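Local coordinates for PTS system glucose-specific EIIA component (Mycoplasma capricolum, PDB 2GPR), which probably passes a phosphoryl group from phospho-HPr to the EIIB domain of the glucose permease during sugar uptake by the phosphotransferase system, at residues Ala12-Thr17 with Phe38-Lys43; Ala49-Lys54 with Ile67-Gly72; Val84-Asn89 with Lys117-Ile122; Glu92-Gln97 with Gly104-Thr109; Lys134-Val139 with Val149-Lys154. One frame throughout, in Å; residues are numbered along the deposited sequence.

Interaction 1. Residues Ala12-Thr17 with Phe38-Lys43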
# COMPACT_ATOMS: atom_id res chain seq x y z
N ALA A 12 -3.09 3.61 7.21
CA ALA A 12 -2.83 4.42 6.06
C ALA A 12 -1.33 4.75 6.05
O ALA A 12 -0.81 5.20 7.05
CB ALA A 12 -3.65 5.67 6.17
N PRO A 13 -0.62 4.46 4.93
CA PRO A 13 0.83 4.70 4.77
C PRO A 13 1.23 6.17 4.49
O PRO A 13 2.39 6.58 4.62
CB PRO A 13 1.23 3.88 3.57
CG PRO A 13 -0.04 3.49 2.85
CD PRO A 13 -1.15 3.56 3.87
N CYS A 14 0.26 6.98 4.10
CA CYS A 14 0.47 8.39 3.93
C CYS A 14 -0.82 9.18 4.26
O CYS A 14 -1.89 8.62 4.62
CB CYS A 14 0.97 8.75 2.56
SG CYS A 14 -0.21 8.26 1.33
N ASP A 15 -0.71 10.47 4.19
CA ASP A 15 -1.87 11.23 4.44
C ASP A 15 -2.62 11.30 3.12
O ASP A 15 -2.00 11.13 2.09
CB ASP A 15 -1.51 12.63 5.04
CG ASP A 15 -1.21 12.65 6.54
OD1 ASP A 15 -1.20 11.47 7.15
OD2 ASP A 15 -1.03 13.70 7.15
N GLY A 16 -3.94 11.47 3.14
CA GLY A 16 -4.73 11.56 1.90
C GLY A 16 -6.11 10.94 2.01
O GLY A 16 -6.64 10.75 3.11
N THR A 17 -6.69 10.61 0.86
CA THR A 17 -8.01 10.03 0.83
C THR A 17 -7.99 8.60 0.38
O THR A 17 -7.48 8.28 -0.69
CB THR A 17 -8.83 10.77 -0.22
OG1 THR A 17 -8.53 12.13 -0.16
CG2 THR A 17 -10.33 10.51 -0.07
N PHE A 38 -7.85 -1.36 -1.76
CA PHE A 38 -8.25 -0.00 -2.10
C PHE A 38 -7.05 0.87 -2.56
O PHE A 38 -6.03 0.37 -2.98
CB PHE A 38 -8.94 0.63 -0.95
CG PHE A 38 -8.08 0.43 0.26
CD1 PHE A 38 -8.11 -0.76 0.97
CD2 PHE A 38 -7.17 1.41 0.66
CE1 PHE A 38 -7.30 -0.99 2.07
CE2 PHE A 38 -6.35 1.21 1.78
CZ PHE A 38 -6.41 -0.00 2.47
N ALA A 39 -7.19 2.18 -2.53
CA ALA A 39 -6.11 3.05 -2.98
C ALA A 39 -6.04 4.34 -2.15
O ALA A 39 -6.79 4.60 -1.23
CB ALA A 39 -6.20 3.34 -4.48
N ILE A 40 -5.10 5.11 -2.48
CA ILE A 40 -4.90 6.27 -1.76
C ILE A 40 -4.38 7.37 -2.64
O ILE A 40 -3.56 7.15 -3.53
CB ILE A 40 -4.08 6.05 -0.45
CG1 ILE A 40 -4.32 7.20 0.57
CG2 ILE A 40 -2.57 5.85 -0.66
CD1 ILE A 40 -3.74 6.92 1.97
N ASN A 41 -5.00 8.54 -2.41
CA ASN A 41 -4.61 9.81 -2.98
C ASN A 41 -3.64 10.44 -1.99
O ASN A 41 -4.07 11.07 -0.98
CB ASN A 41 -5.80 10.72 -3.22
CG ASN A 41 -5.73 11.17 -4.62
OD1 ASN A 41 -4.65 11.53 -5.09
ND2 ASN A 41 -6.80 10.88 -5.35
N PRO A 42 -2.34 10.19 -2.25
CA PRO A 42 -1.30 10.67 -1.40
C PRO A 42 -1.29 12.20 -1.29
O PRO A 42 -1.16 12.91 -2.28
CB PRO A 42 0.04 10.20 -1.97
CG PRO A 42 -0.25 9.63 -3.35
CD PRO A 42 -1.77 9.62 -3.50
N LYS A 43 -1.44 12.66 -0.07
CA LYS A 43 -1.35 14.04 0.25
C LYS A 43 0.05 14.31 0.68
O LYS A 43 0.57 15.39 0.39
CB LYS A 43 -2.25 14.46 1.38
CG LYS A 43 -3.71 14.49 1.01
CD LYS A 43 -4.52 15.05 2.16
CE LYS A 43 -6.02 14.82 2.03
NZ LYS A 43 -6.64 15.78 1.12
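Lys43 N donates to Asp15 O over 2.7 Å in a nearly straight bond (170° at the hydrogen), although the donor stands above the carbonyl plane. Two more backbone bonds tie Thr17 to Asn41: Asn41 N reaches Thr17 O at 3.0 Å, and Thr17 N reaches Asn41 O at 3.2 Å with a more bent approach. They define an antiparallel hydrogen-bonded pair beside the non-hydrogen-bonded pair Gly16-Pro42, and so attach edge strand 16-19 to strand 36-42 of the central sheet.

Close backbone packing adds to this. Gly16 CA makes a CA-H...O contact with Asn41 O at 3.0 Å, and the aliphatic chain of Lys43 runs across it, with Lys43 CG 3.2 Å from Gly16 CA.

The apolar part centres on Cys14. Ile40 has CG1 anti to its backbone N (chi1 -159°), which carries CD1 to 3.8 Å from Cys14 SG; Pro42 CB also lies 3.8 Å from Cys14 SG.

Polar ends turn elsewhere: Glu143 forms a salt bridge with Lys43 NZ and a hydrogen bond with Thr17 OG1, and Gln146 N binds Asp15 OD1. Backbone bonds therefore set the register, sulfur and aliphatic carbons pack on the buried side, and Glu143 and Gln146 take up the polar ends.

Interaction 2. Residues Ala49-Lys54 with Ile67-Gly72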
# COMPACT_ATOMS: atom_id res chain seq x y z
N ALA A 49 4.65 1.61 6.28
CA ALA A 49 4.09 0.31 6.26
C ALA A 49 2.66 0.27 6.86
O ALA A 49 2.37 0.74 7.98
CB ALA A 49 5.04 -0.63 7.00
N PRO A 50 1.76 -0.37 6.14
CA PRO A 50 0.36 -0.55 6.52
C PRO A 50 0.13 -1.62 7.56
O PRO A 50 -0.88 -1.63 8.23
CB PRO A 50 -0.34 -0.99 5.24
CG PRO A 50 0.70 -0.99 4.09
CD PRO A 50 2.00 -0.48 4.66
N VAL A 51 1.07 -2.55 7.65
CA VAL A 51 1.07 -3.65 8.61
C VAL A 51 2.51 -4.06 8.94
O VAL A 51 3.53 -3.52 8.44
CB VAL A 51 0.31 -4.88 8.12
CG1 VAL A 51 -1.13 -4.52 7.75
CG2 VAL A 51 1.05 -5.46 6.91
N SER A 52 2.60 -5.03 9.79
CA SER A 52 3.89 -5.55 10.13
C SER A 52 4.10 -6.87 9.41
O SER A 52 3.18 -7.66 9.27
CB SER A 52 4.03 -5.67 11.60
OG SER A 52 3.64 -4.42 12.13
N GLY A 53 5.31 -7.07 8.91
CA GLY A 53 5.62 -8.31 8.19
C GLY A 53 6.97 -8.20 7.56
O GLY A 53 7.77 -7.37 7.98
N LYS A 54 7.22 -9.03 6.55
CA LYS A 54 8.47 -9.05 5.83
C LYS A 54 8.36 -8.43 4.46
O LYS A 54 7.45 -8.74 3.67
CB LYS A 54 8.92 -10.46 5.62
CG LYS A 54 10.38 -10.62 5.91
CD LYS A 54 11.01 -11.65 5.02
CE LYS A 54 10.32 -12.98 5.08
NZ LYS A 54 11.14 -13.99 4.40
N ILE A 67 4.61 -6.79 1.56
CA ILE A 67 4.76 -7.17 2.95
C ILE A 67 3.98 -8.39 3.20
O ILE A 67 2.83 -8.53 2.78
CB ILE A 67 4.42 -6.02 3.94
CG1 ILE A 67 5.43 -4.85 3.82
CG2 ILE A 67 4.43 -6.55 5.38
CD1 ILE A 67 4.84 -3.45 3.94
N GLN A 68 4.62 -9.31 3.84
CA GLN A 68 3.99 -10.55 4.16
C GLN A 68 3.96 -10.67 5.67
O GLN A 68 4.98 -10.56 6.32
CB GLN A 68 4.70 -11.72 3.39
CG GLN A 68 4.35 -13.19 3.76
CD GLN A 68 5.54 -14.14 3.55
OE1 GLN A 68 6.41 -14.32 4.45
NE2 GLN A 68 5.64 -14.70 2.33
N THR A 69 2.74 -10.73 6.21
CA THR A 69 2.53 -10.88 7.64
C THR A 69 2.81 -12.31 8.06
O THR A 69 2.93 -13.22 7.23
CB THR A 69 1.09 -10.54 8.04
OG1 THR A 69 0.21 -11.51 7.51
CG2 THR A 69 0.71 -9.17 7.50
N LYS A 70 2.86 -12.52 9.36
CA LYS A 70 3.11 -13.84 9.84
C LYS A 70 2.07 -14.86 9.33
O LYS A 70 2.37 -16.05 9.17
CB LYS A 70 3.32 -13.87 11.35
CG LYS A 70 2.04 -13.61 12.14
CD LYS A 70 2.25 -13.23 13.61
CE LYS A 70 2.91 -11.87 13.82
NZ LYS A 70 2.39 -10.80 12.96
N SER A 71 0.86 -14.35 9.01
CA SER A 71 -0.27 -15.12 8.52
C SER A 71 -0.18 -15.47 7.04
O SER A 71 -1.05 -16.12 6.45
CB SER A 71 -1.50 -14.33 8.77
OG SER A 71 -1.09 -13.06 9.20
N GLY A 72 0.87 -15.06 6.41
CA GLY A 72 0.97 -15.45 5.04
C GLY A 72 0.24 -14.54 4.09
O GLY A 72 0.62 -14.48 2.95
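Ile67 touches every residue from Ala49 to Lys54, and its branches account for most of the apolar contact. Its CB starts near the carbonyl of Lys54. From there CG2, anti to the backbone N, leads to Gly53, where it sits 3.5 Å from Gly53 CA; the same methyl lies 3.9 Å from Val51 CG2, the Val51 and Ile67 side chains running antiparallel past each other. The other branch, CG1, lies beside the backbone N (chi1 -66°) and takes CD1 to the beginning of the segment, 4.2 Å from both Ala49 CB and Pro50 CD.

Beside this residue the backbones form the antiparallel hydrogen-bonded pair Lys54-Gln68 of the hairpin made by strands 53-57 and 64-68. Lys54 N donates to Gln68 O at 2.7 Å, and Gln68 N returns a bond to Lys54 O at 2.9 Å, each donor tilted about 26° from the carbonyl plane. On the far side of Gln68, Thr69 CG2 meets Val51 CG2 at 3.8 Å. Thr69 opens a type I turn ending at Gly72, and within it Thr69 OG1 and Ser71 OG share a 2.6 Å hydrogen bond.

Val51 also reaches Leu8 and Val10 of strand 8-11, and Ser52 OG is bound by Ala103 N. The chemistry is thus divided: two reciprocal amide bonds fix the hairpin, while methyl groups close the buried side, where Gly53 has no side chain to run into Gln68 O and Ile67 CG2 and the strands can close up.

Interaction 3. Residues Val84-Asn89 with Lys117-Ile122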
# COMPACT_ATOMS: atom_id res chain seq x y z
N VAL A 84 7.38 2.02 -12.31
CA VAL A 84 8.51 1.14 -12.63
C VAL A 84 9.37 1.79 -13.74
O VAL A 84 10.57 1.67 -13.80
CB VAL A 84 8.08 -0.26 -13.04
CG1 VAL A 84 7.55 -0.23 -14.46
CG2 VAL A 84 9.27 -1.22 -12.98
N SER A 85 8.69 2.50 -14.60
CA SER A 85 9.25 3.23 -15.70
C SER A 85 10.30 4.25 -15.29
O SER A 85 11.12 4.63 -16.10
CB SER A 85 8.16 4.09 -16.23
OG SER A 85 7.84 5.04 -15.22
N LEU A 86 10.18 4.77 -14.07
CA LEU A 86 11.06 5.84 -13.59
C LEU A 86 12.43 5.37 -13.19
O LEU A 86 13.33 6.16 -12.88
CB LEU A 86 10.41 6.67 -12.45
CG LEU A 86 9.07 7.19 -12.83
CD1 LEU A 86 8.89 8.52 -12.18
CD2 LEU A 86 9.09 7.38 -14.32
N ASP A 87 12.58 4.05 -13.19
CA ASP A 87 13.81 3.39 -12.79
C ASP A 87 14.30 3.87 -11.37
O ASP A 87 15.47 4.02 -11.04
CB ASP A 87 14.93 3.70 -13.79
CG ASP A 87 14.99 2.53 -14.77
OD1 ASP A 87 15.12 1.32 -14.32
OD2 ASP A 87 14.85 2.73 -16.03
N GLY A 88 13.34 4.14 -10.49
CA GLY A 88 13.67 4.55 -9.13
C GLY A 88 13.98 6.04 -8.93
O GLY A 88 14.64 6.41 -7.95
N ASN A 89 13.47 6.90 -9.79
CA ASN A 89 13.79 8.31 -9.66
C ASN A 89 12.71 9.14 -8.98
O ASN A 89 11.61 9.31 -9.48
CB ASN A 89 14.26 8.90 -10.99
CG ASN A 89 14.53 10.38 -10.94
OD1 ASN A 89 14.89 10.96 -9.87
ND2 ASN A 89 14.22 11.03 -12.06
N LYS A 117 4.19 14.23 -12.66
CA LYS A 117 4.20 14.64 -14.07
C LYS A 117 4.67 13.53 -15.00
O LYS A 117 4.17 13.36 -16.13
CB LYS A 117 4.95 15.94 -14.32
CG LYS A 117 6.22 16.12 -13.49
CD LYS A 117 7.45 15.55 -14.18
CE LYS A 117 8.69 16.44 -14.08
NZ LYS A 117 9.51 16.43 -15.32
N LYS A 118 5.60 12.74 -14.48
CA LYS A 118 6.16 11.63 -15.20
C LYS A 118 5.18 10.44 -15.42
O LYS A 118 5.29 9.68 -16.38
CB LYS A 118 7.47 11.21 -14.58
CG LYS A 118 8.53 12.28 -14.77
CD LYS A 118 9.82 11.96 -14.05
CE LYS A 118 10.75 13.16 -13.89
NZ LYS A 118 11.91 12.84 -13.04
N VAL A 119 4.20 10.26 -14.54
CA VAL A 119 3.31 9.12 -14.66
C VAL A 119 1.84 9.46 -14.79
O VAL A 119 1.39 10.57 -14.54
CB VAL A 119 3.50 8.19 -13.48
CG1 VAL A 119 4.93 7.64 -13.51
CG2 VAL A 119 3.24 8.96 -12.19
N PRO A 120 1.10 8.44 -15.17
CA PRO A 120 -0.31 8.57 -15.34
C PRO A 120 -1.05 8.93 -14.08
O PRO A 120 -2.01 9.68 -14.13
CB PRO A 120 -0.83 7.23 -15.91
CG PRO A 120 0.38 6.37 -16.23
CD PRO A 120 1.60 7.12 -15.70
N SER A 121 -0.61 8.40 -12.94
CA SER A 121 -1.30 8.71 -11.70
C SER A 121 -0.48 8.42 -10.46
O SER A 121 0.25 7.43 -10.44
CB SER A 121 -2.61 7.95 -11.62
OG SER A 121 -3.27 8.29 -10.43
N ILE A 122 -0.60 9.26 -9.40
CA ILE A 122 0.07 8.99 -8.13
C ILE A 122 -0.86 8.30 -7.13
O ILE A 122 -0.48 7.98 -6.00
CB ILE A 122 0.85 10.13 -7.48
CG1 ILE A 122 -0.06 11.30 -7.13
CG2 ILE A 122 2.04 10.57 -8.29
CD1 ILE A 122 0.22 11.82 -5.73
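Leu86 meets Lys118 and Val119 where a short 3-10 segment lies against the C-terminal end of helix 112-118, a surface contact of the all-beta EIIA-Glc fold. The first shell is almost wholly apolar. Leu86 CD1 touches the aliphatic part of Lys118, 3.9 Å from Lys118 CB and 4.0 Å from Lys118 CD, so it crosses that part of the chain at a slant, short of the charged end. At the branch point, Leu86 CG is 4.2 Å from Val119 CG1, and that methyl is also approached by the hydroxyl of Ser85, with 4.3 Å between Ser85 OG and Val119 CG1.

Torsions explain the approach of the lysine. Lys118 has CG beside its backbone N (chi1 -68°) and is extended beyond it, so the chain passes Leu86 and continues toward Asn89. The Lys118 and Asn89 side chains cross at about a right angle; the Asn89 amide is probably flipped in the model, so its pairing with the ammonium is left open. Val119 is the first residue past the helix to lose helical backbone angles, and its CB points toward segment 84-89.

Farther out, Leu86 also packs on Val115 of the same helix, and Ser85 OG is held by Asp82 O. The side chain of Leu86 is about 7 Å from that of His63, and that of Val119 about 8 Å from that of His78, the probable phosphohistidine; the contact thus borders the presumed active-site face, consistent with an apolar surface where partner proteins bind. The loop itself is held in shape by its own backbone: Asp87 N donates to Val84 O at 3.2 Å.

Interaction 4. Residues Glu92-Gln97 with Gly104-Thr109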
# COMPACT_ATOMS: atom_id res chain seq x y z
N GLU A 92 13.16 7.56 -2.54
CA GLU A 92 14.28 7.45 -1.62
C GLU A 92 13.85 6.42 -0.66
O GLU A 92 13.01 6.70 0.17
CB GLU A 92 14.51 8.76 -0.83
CG GLU A 92 15.81 9.51 -1.21
CD GLU A 92 17.04 8.62 -1.22
OE1 GLU A 92 17.28 7.79 -0.34
OE2 GLU A 92 17.82 8.81 -2.29
N SER A 93 14.26 5.19 -0.86
CA SER A 93 13.75 4.15 0.02
C SER A 93 14.53 4.08 1.30
O SER A 93 15.66 4.64 1.40
CB SER A 93 13.68 2.78 -0.65
OG SER A 93 14.75 1.96 -0.21
N PHE A 94 13.93 3.37 2.29
CA PHE A 94 14.61 3.21 3.55
C PHE A 94 14.65 1.77 4.00
O PHE A 94 15.07 1.47 5.15
CB PHE A 94 13.99 4.08 4.64
CG PHE A 94 14.02 5.52 4.28
CD1 PHE A 94 15.16 6.29 4.53
CD2 PHE A 94 12.93 6.10 3.64
CE1 PHE A 94 15.17 7.64 4.18
CE2 PHE A 94 12.94 7.45 3.27
CZ PHE A 94 14.07 8.21 3.53
N VAL A 95 14.25 0.91 3.06
CA VAL A 95 14.11 -0.50 3.31
C VAL A 95 14.75 -1.34 2.22
O VAL A 95 15.03 -0.87 1.10
CB VAL A 95 12.59 -0.78 3.37
CG1 VAL A 95 12.01 -0.27 4.70
CG2 VAL A 95 11.93 -0.03 2.21
N THR A 96 14.94 -2.61 2.52
CA THR A 96 15.50 -3.55 1.56
C THR A 96 14.68 -4.79 1.60
O THR A 96 14.07 -5.11 2.62
CB THR A 96 16.95 -3.95 1.87
OG1 THR A 96 17.68 -2.85 2.37
CG2 THR A 96 17.62 -4.47 0.64
N GLN A 97 14.67 -5.49 0.53
CA GLN A 97 13.95 -6.71 0.48
C GLN A 97 14.35 -7.67 1.59
O GLN A 97 15.47 -7.62 2.10
CB GLN A 97 14.10 -7.36 -0.87
CG GLN A 97 13.07 -8.44 -1.06
CD GLN A 97 13.32 -9.13 -2.35
OE1 GLN A 97 14.47 -9.13 -2.83
NE2 GLN A 97 12.26 -9.63 -2.96
N GLY A 104 3.46 1.29 10.19
CA GLY A 104 3.77 2.67 10.49
C GLY A 104 5.26 3.02 10.26
O GLY A 104 5.67 4.16 10.37
N ASP A 105 6.12 2.02 9.95
CA ASP A 105 7.53 2.34 9.64
C ASP A 105 7.57 3.01 8.28
O ASP A 105 6.68 2.81 7.47
CB ASP A 105 8.47 1.15 9.55
CG ASP A 105 8.77 0.55 10.86
OD1 ASP A 105 8.53 1.36 11.84
OD2 ASP A 105 9.12 -0.59 10.97
N LYS A 106 8.58 3.84 8.05
CA LYS A 106 8.64 4.52 6.82
C LYS A 106 9.19 3.60 5.76
O LYS A 106 10.18 2.91 6.01
CB LYS A 106 9.48 5.76 6.95
CG LYS A 106 9.23 6.72 5.81
CD LYS A 106 9.85 8.08 6.04
CE LYS A 106 11.15 8.03 6.80
NZ LYS A 106 11.55 9.36 7.31
N LEU A 107 8.61 3.57 4.56
CA LEU A 107 9.22 2.72 3.56
C LEU A 107 10.10 3.54 2.67
O LEU A 107 11.30 3.27 2.48
CB LEU A 107 8.19 1.94 2.77
CG LEU A 107 7.32 1.14 3.72
CD1 LEU A 107 6.16 0.51 2.97
CD2 LEU A 107 8.17 0.09 4.44
N VAL A 108 9.50 4.60 2.16
CA VAL A 108 10.21 5.45 1.25
C VAL A 108 9.66 6.89 1.24
O VAL A 108 8.59 7.21 1.78
CB VAL A 108 10.09 4.81 -0.13
CG1 VAL A 108 8.63 4.79 -0.44
CG2 VAL A 108 10.88 5.54 -1.22
N THR A 109 10.43 7.76 0.60
CA THR A 109 10.01 9.11 0.43
C THR A 109 9.96 9.42 -1.06
O THR A 109 10.93 9.20 -1.80
CB THR A 109 10.86 10.11 1.24
OG1 THR A 109 11.09 9.57 2.53
CG2 THR A 109 10.16 11.50 1.32
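Leu107 O accepts a hydrogen bond from Phe94 N at 2.6 Å, the donor approaching almost in line with the carbonyl although the angle at the hydrogen is only 140°. This bond extends the antiparallel pairing of strands 91-93 and 106-110 beyond its last bridge, at a place where Leu107 and Val108 together face Phe47 as a classic beta bulge. The regular pairing lies farther along: Glu92 N donates to Thr109 O at 2.9 Å in a hydrogen-bonded pair, and Ser93 stands across from Val108 in a non-hydrogen-bonded one, their CA atoms 4.0 Å apart.

The Phe94 ring sets its edge against the partner strand. With CG beside the backbone N (chi1 -58°), that edge reaches the backbone of Leu107 and Val108 and the side chain of Thr109, while Lys106 crosses one face. Lys106 CE stands 4.3 Å from the centroid of the Phe94 ring as a CH-pi contact, and Lys106 NZ is 4.9 Å from the same centroid, 20° off the normal, a cation-pi geometry.

Val95 points at the partner strand, its CG1 3.9 Å from Leu107 CD2; both side chains also touch Phe65 and Val101, linking this small sheet to the larger one. Where the strand gives way to loop, Ser93 OG donates to Val95 O at 3.1 Å, in the carbonyl plane and on a lone pair.

Interaction 5. Residues Lys134-Val139 with Val149-Lys154; sequences KTLEIV and VVAILK
Residues Thr135-Val139 run opposite in direction to Val150-Lys154, joined by Lys154 N to Thr135 O at 3.1 Å and by Ile152 N to Ile138 O, a bond whose acceptor is less surely placed, with a single bridge between Val139 and Ala151 (4.1 Å between their CA atoms). The spacing is uneven, since three steps from Thr135 to Ile138 answer two from Lys154 to Ile152, and the chain bows out around Glu137.

Ala151 receives side chains from two residues. Leu136 CD1 lies 3.7 Å from Ala151 CB, and Val139 CG2 approaches Ala151 CB at 3.8 Å. The Ile138 and Ile152 side chains run alongside each other in the same direction, with 4.0 Å between Ile138 CD1 and Ile152 CG1; each carries CG1 beside its backbone N, Ile152 with chi1 -61°. Between Glu137 and Lys154 the carboxylate meets the aliphatic chain: Glu137 OE2 is 3.8 Å from Lys154 CD and 5.1 Å from Lys154 NZ, too far for a salt bridge, though the opposite charges probably attract. Lys154 NZ also makes a weak hydrogen bond to Asn5 OD1.

Strand 149-153 is paired on another edge with strand 8-11, where Val150 and Ala151 both face Val10 in a classic beta bulge. Leu136 and Leu153 rest on Phe128 of strand 124-130, and Val139, Val150 and Ala151 on Phe38 of strand 36-42, which packs this C-terminal part against the central sheet.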
# COMPACT_ATOMS: atom_id res chain seq x y z
N LYS A 134 -9.94 -13.59 3.26
CA LYS A 134 -10.32 -12.71 2.18
C LYS A 134 -11.51 -11.81 2.40
O LYS A 134 -12.21 -11.45 1.40
CB LYS A 134 -10.46 -13.42 0.86
CG LYS A 134 -11.78 -14.12 0.70
CD LYS A 134 -11.63 -15.45 -0.02
CE LYS A 134 -10.66 -16.38 0.70
NZ LYS A 134 -9.24 -16.02 0.53
N THR A 135 -11.74 -11.40 3.64
CA THR A 135 -12.79 -10.45 3.82
C THR A 135 -12.30 -9.15 4.36
O THR A 135 -11.63 -9.13 5.39
CB THR A 135 -14.07 -10.97 4.54
OG1 THR A 135 -14.01 -10.71 5.93
CG2 THR A 135 -14.19 -12.48 4.29
N LEU A 136 -12.64 -8.06 3.66
CA LEU A 136 -12.39 -6.76 4.20
C LEU A 136 -13.68 -6.36 4.91
O LEU A 136 -14.48 -5.75 4.21
CB LEU A 136 -12.14 -5.74 3.07
CG LEU A 136 -10.76 -5.80 2.43
CD1 LEU A 136 -9.80 -4.85 3.15
CD2 LEU A 136 -10.24 -7.24 2.51
N GLU A 137 -13.96 -6.82 6.21
CA GLU A 137 -15.26 -6.49 6.91
C GLU A 137 -15.45 -4.96 6.66
O GLU A 137 -16.43 -4.54 6.01
CB GLU A 137 -15.44 -6.98 8.49
CG GLU A 137 -16.84 -7.62 9.06
CD GLU A 137 -17.05 -7.91 10.65
OE1 GLU A 137 -16.86 -6.96 11.41
OE2 GLU A 137 -17.51 -8.92 11.18
N ILE A 138 -14.40 -4.18 6.92
CA ILE A 138 -14.54 -2.74 6.77
C ILE A 138 -13.36 -2.00 6.17
O ILE A 138 -12.23 -2.13 6.61
CB ILE A 138 -14.84 -2.12 8.16
CG1 ILE A 138 -15.82 -2.97 8.92
CG2 ILE A 138 -15.33 -0.68 8.10
CD1 ILE A 138 -15.13 -3.93 9.88
N VAL A 139 -13.66 -1.12 5.20
CA VAL A 139 -12.67 -0.23 4.69
C VAL A 139 -13.11 1.19 5.02
O VAL A 139 -14.06 1.68 4.45
CB VAL A 139 -12.35 -0.30 3.18
CG1 VAL A 139 -11.37 0.86 2.86
CG2 VAL A 139 -11.74 -1.62 2.76
N VAL A 149 -6.45 3.58 11.24
CA VAL A 149 -7.00 2.36 10.72
C VAL A 149 -7.88 2.69 9.50
O VAL A 149 -8.57 3.70 9.46
CB VAL A 149 -7.68 1.47 11.74
CG1 VAL A 149 -8.44 0.36 11.01
CG2 VAL A 149 -6.62 0.85 12.62
N VAL A 150 -7.81 1.84 8.49
CA VAL A 150 -8.43 2.03 7.19
C VAL A 150 -9.13 0.75 6.66
O VAL A 150 -9.88 0.77 5.70
CB VAL A 150 -7.30 2.57 6.26
CG1 VAL A 150 -7.31 2.03 4.84
CG2 VAL A 150 -7.28 4.09 6.26
N ALA A 151 -8.88 -0.39 7.29
CA ALA A 151 -9.49 -1.63 6.88
C ALA A 151 -9.15 -2.75 7.79
O ALA A 151 -8.15 -2.78 8.48
CB ALA A 151 -9.15 -2.05 5.47
N ILE A 152 -10.05 -3.66 7.79
CA ILE A 152 -10.00 -4.86 8.59
C ILE A 152 -10.14 -6.00 7.64
O ILE A 152 -11.03 -5.95 6.79
CB ILE A 152 -11.21 -4.92 9.55
CG1 ILE A 152 -11.21 -3.75 10.50
CG2 ILE A 152 -11.24 -6.22 10.35
CD1 ILE A 152 -10.06 -3.80 11.47
N LEU A 153 -9.17 -6.92 7.74
CA LEU A 153 -9.10 -8.19 7.01
C LEU A 153 -9.33 -9.17 8.13
O LEU A 153 -8.47 -9.35 8.98
CB LEU A 153 -7.78 -8.41 6.18
CG LEU A 153 -7.82 -9.64 5.24
CD1 LEU A 153 -8.44 -9.31 3.87
CD2 LEU A 153 -6.42 -10.21 5.04
N LYS A 154 -10.58 -9.56 8.29
CA LYS A 154 -11.00 -10.34 9.43
C LYS A 154 -10.94 -11.83 9.23
O LYS A 154 -11.53 -12.32 8.24
CB LYS A 154 -12.35 -9.83 9.98
CG LYS A 154 -12.67 -10.32 11.39
CD LYS A 154 -13.84 -9.58 12.08
CE LYS A 154 -13.63 -9.27 13.60
NZ LYS A 154 -13.97 -10.37 14.56
OXT LYS A 154 -10.31 -12.48 10.09

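Along the chain interactions 1 and 2 come first, then interaction 3, whose segments bracket interaction 4, and finally interaction 5. Interactions 1 and 2 lie on opposite sides of the chain's centre, 19 Å apart between centres, yet both belong to the same seven-stranded sheet. Interaction 4 joins two strands of the small sheet and meets interaction 2 through Ala49, whose backbone probably hydrogen-bonds with Gly104 and Asp105. Its strand 106-110 leads into helix 112-118 of interaction 3. Interaction 5 touches interaction 1 where Phe38 packs on Val139, Val150 and Ala151. Interactions 3 and 5 are farthest apart, 29 Å between centres: one borders the presumed phosphotransfer site, the other fixes C-terminal strand 149-153 away from it.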